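Local coordinates for CheC, inhibitor of MCP methylation / FliN fusion protein (Thermotoga maritima, PDB 4HYN), which probably dephosphorylates the phosphorylated chemotaxis response regulator CheY at the flagellar rotor, as a member of the CheC phosphatase family, at residues L31-H36 with M169-L174. Residues are numbered along the deposited sequence; the frame is centred on the assembly and turned at random.
Sequences LGRDIH and MEIEGL
R33 reaches across to the turn I171–L174 and shows how side chains can take over where a strand ladder frays: at D34 and E172 one backbone bond of the antiparallel pattern persists, E172 N to D34 O, while D34 N and E172 O turn to side chains. The CB of R33 lies 4.0 Å from E172 CB; its side chain crosses that of I171 at about a right angle, CD 3.9 Å from CG2. CD already lies 3.6 Å from E172 O, and NE and CZ pass beside the same oxygen. With CG set anti to the carbonyl carbon (chi1 -61°) and the chain extended as far as NE, the guanidinium arrives edge-on. NH1 donates to E172 O over 2.7 Å, the oxygen lying in the guanidinium plane although the N-H...O angle is only 146°. Without the guanidinium, as with an alanine here, that carbonyl would probably lose its charged donor and I171 CG2 its cover by CD.

E172, in the turn just past the strand, answers with its own side chain: OE1 takes D34 N at 3.2 Å on the anti lone pair. Regular antiparallel pairing follows, H36 and E170 exchanging two backbone bonds and I35 facing I171 as a non-hydrogen-bonded pair. I35 CG1 meets I171 CG1 at 4.0 Å, and its CG2 rests on CG of selenomethionine M169, on the face covered by helices 6-30 and 79-89. The contact thus joins edge strand 35-46 to strand 161-171 of the CheC-like sheet.

One cost remains: the nearly coplanar carboxylates of D34 and E172 run side by side, OD2 to OE1 3.6 Å. Solvent and the D34 N-H probably ease this repulsion; otherwise one carboxylate might hold a proton more readily.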
ATOM      1  N   LEU A  31       3.643 -17.998   4.504  1.00 36.75           N
ATOM      2  CA  LEU A  31       5.070 -18.313   4.525  1.00 37.26           C
ATOM      3  C   LEU A  31       5.379 -18.851   5.924  1.00 38.19           C
ATOM      4  O   LEU A  31       4.514 -18.835   6.804  1.00 40.04           O
ATOM      5  CB  LEU A  31       5.887 -17.052   4.244  1.00 37.38           C
ATOM      6  CG  LEU A  31       5.753 -16.425   2.859  1.00 35.99           C
ATOM      7  CD1 LEU A  31       5.394 -14.974   2.985  1.00 37.65           C
ATOM      8  CD2 LEU A  31       7.052 -16.542   2.147  1.00 39.87           C
ATOM      9  N   GLY A  32       6.584 -19.346   6.163  1.00 38.24           N
ATOM     10  CA  GLY A  32       6.842 -19.863   7.503  1.00 37.43           C
ATOM     11  C   GLY A  32       7.724 -18.937   8.305  1.00 35.29           C
ATOM     12  O   GLY A  32       8.384 -19.368   9.251  1.00 35.98           O
ATOM     13  N   ARG A  33       7.722 -17.663   7.918  1.00 34.18           N
ATOM     14  CA  ARG A  33       8.559 -16.647   8.542  1.00 33.39           C
ATOM     15  C   ARG A  33       7.780 -15.538   9.232  1.00 32.30           C
ATOM     16  O   ARG A  33       6.651 -15.197   8.844  1.00 31.48           O
ATOM     17  CB  ARG A  33       9.453 -16.007   7.485  1.00 35.08           C
ATOM     18  CG  ARG A  33      10.382 -16.976   6.799  1.00 38.61           C
ATOM     19  CD  ARG A  33      11.166 -16.302   5.703  1.00 40.37           C
ATOM     20  NE  ARG A  33      11.941 -17.266   4.928  1.00 40.88           N
ATOM     21  CZ  ARG A  33      13.265 -17.259   4.844  1.00 43.63           C
ATOM     22  NH1 ARG A  33      13.970 -16.347   5.500  1.00 44.56           N
ATOM     23  NH2 ARG A  33      13.885 -18.120   4.048  1.00 46.41           N
ATOM     24  N   ASP A  34       8.402 -14.979  10.263  1.00 30.19           N
ATOM     25  CA  ASP A  34       7.825 -13.875  11.005  1.00 30.30           C
ATOM     26  C   ASP A  34       7.969 -12.613  10.165  1.00 29.40           C
ATOM     27  O   ASP A  34       9.012 -12.376   9.557  1.00 28.65           O
ATOM     28  CB  ASP A  34       8.536 -13.689  12.351  1.00 31.82           C
ATOM     29  CG  ASP A  34       8.177 -14.767  13.360  1.00 34.71           C
ATOM     30  OD1 ASP A  34       7.048 -15.310  13.303  1.00 34.75           O
ATOM     31  OD2 ASP A  34       9.030 -15.060  14.225  1.00 36.43           O
ATOM     32  N   ILE A  35       6.904 -11.824  10.099  1.00 27.77           N
ATOM     33  CA  ILE A  35       6.943 -10.599   9.321  1.00 25.82           C
ATOM     34  C   ILE A  35       6.356  -9.445  10.107  1.00 25.20           C
ATOM     35  O   ILE A  35       5.243  -9.527  10.621  1.00 25.42           O
ATOM     36  CB  ILE A  35       6.197 -10.764   7.985  1.00 25.25           C
ATOM     37  CG1 ILE A  35       6.833 -11.903   7.183  1.00 23.36           C
ATOM     38  CG2 ILE A  35       6.246  -9.459   7.187  1.00 23.48           C
ATOM     39  CD1 ILE A  35       6.023 -12.380   6.026  1.00 23.40           C
ATOM     40  N   HIS A  36       7.133  -8.379  10.223  1.00 24.89           N
ATOM     41  CA  HIS A  36       6.695  -7.203  10.949  1.00 25.53           C
ATOM     42  C   HIS A  36       6.668  -5.983  10.042  1.00 24.53           C
ATOM     43  O   HIS A  36       7.493  -5.843   9.139  1.00 25.58           O
ATOM     44  CB  HIS A  36       7.607  -6.942  12.151  1.00 27.64           C
ATOM     45  CG  HIS A  36       7.088  -5.886  13.079  1.00 31.03           C
ATOM     46  ND1 HIS A  36       5.742  -5.720  13.338  1.00 31.79           N
ATOM     47  CD2 HIS A  36       7.731  -4.938  13.803  1.00 32.08           C
ATOM     48  CE1 HIS A  36       5.579  -4.715  14.181  1.00 32.00           C
ATOM     49  NE2 HIS A  36       6.770  -4.224  14.479  1.00 33.83           N
HETATM   50  N   MSE A 169       9.185  -3.062   6.023  1.00 22.78           N
HETATM   51  CA  MSE A 169       8.910  -4.477   6.223  1.00 25.19           C
HETATM   52  C   MSE A 169      10.150  -5.300   6.584  1.00 25.31           C
HETATM   53  O   MSE A 169      11.202  -5.200   5.944  1.00 23.81           O
HETATM   54  CB  MSE A 169       8.189  -5.056   5.000  1.00 26.83           C
HETATM   55  CG  MSE A 169       7.752  -6.503   5.150  1.00 32.28           C
HETATM   56 SE   MSE A 169       6.509  -7.091   3.757  1.00 42.04          SE
HETATM   57  CE  MSE A 169       7.737  -7.136   2.271  1.00 33.78           C
ATOM     58  N   GLU A 170      10.019  -6.078   7.654  1.00 25.66           N
ATOM     59  CA  GLU A 170      11.091  -6.933   8.135  1.00 27.54           C
ATOM     60  C   GLU A 170      10.643  -8.382   8.040  1.00 27.03           C
ATOM     61  O   GLU A 170       9.683  -8.783   8.684  1.00 27.06           O
ATOM     62  CB  GLU A 170      11.444  -6.596   9.590  1.00 30.01           C
ATOM     63  CG  GLU A 170      12.102  -5.229   9.780  1.00 35.68           C
ATOM     64  CD  GLU A 170      12.324  -4.849  11.248  1.00 40.80           C
ATOM     65  OE1 GLU A 170      12.163  -5.713  12.144  1.00 43.25           O
ATOM     66  OE2 GLU A 170      12.665  -3.670  11.508  1.00 42.37           O
ATOM     67  N   ILE A 171      11.295  -9.139   7.169  1.00 27.74           N
ATOM     68  CA  ILE A 171      10.993 -10.550   7.003  1.00 28.46           C
ATOM     69  C   ILE A 171      12.160 -11.305   7.625  1.00 29.94           C
ATOM     70  O   ILE A 171      13.325 -10.972   7.384  1.00 29.70           O
ATOM     71  CB  ILE A 171      10.850 -10.930   5.517  1.00 29.03           C
ATOM     72  CG1 ILE A 171       9.677 -10.170   4.898  1.00 29.70           C
ATOM     73  CG2 ILE A 171      10.634 -12.426   5.369  1.00 26.10           C
ATOM     74  CD1 ILE A 171       9.467 -10.454   3.422  1.00 32.14           C
ATOM     75  N   GLU A 172      11.836 -12.309   8.436  1.00 30.34           N
ATOM     76  CA  GLU A 172      12.828 -13.121   9.125  1.00 30.62           C
ATOM     77  C   GLU A 172      13.939 -13.652   8.223  1.00 30.18           C
ATOM     78  O   GLU A 172      13.678 -14.278   7.192  1.00 28.66           O
ATOM     79  CB  GLU A 172      12.136 -14.280   9.850  1.00 32.57           C
ATOM     80  CG  GLU A 172      13.043 -15.080  10.786  1.00 35.67           C
ATOM     81  CD  GLU A 172      12.285 -16.087  11.643  1.00 38.90           C
ATOM     82  OE1 GLU A 172      11.058 -16.267  11.444  1.00 38.60           O
ATOM     83  OE2 GLU A 172      12.924 -16.700  12.528  1.00 39.81           O
ATOM     84  N   GLY A 173      15.178 -13.367   8.615  1.00 30.53           N
ATOM     85  CA  GLY A 173      16.339 -13.826   7.870  1.00 31.42           C
ATOM     86  C   GLY A 173      16.704 -13.055   6.616  1.00 32.05           C
ATOM     87  O   GLY A 173      17.641 -13.429   5.910  1.00 34.07           O
ATOM     88  N   LEU A 174      15.979 -11.977   6.339  1.00 31.28           N
ATOM     89  CA  LEU A 174      16.236 -11.161   5.156  1.00 29.98           C
ATOM     90  C   LEU A 174      16.401  -9.703   5.569  1.00 30.61           C
ATOM     91  O   LEU A 174      15.966  -9.302   6.654  1.00 30.08           O
ATOM     92  CB  LEU A 174      15.065 -11.279   4.174  1.00 29.00           C
ATOM     93  CG  LEU A 174      14.659 -12.675   3.684  1.00 29.96           C
ATOM     94  CD1 LEU A 174      13.370 -12.585   2.889  1.00 28.82           C
ATOM     95  CD2 LEU A 174      15.764 -13.298   2.842  1.00 27.36           C
TER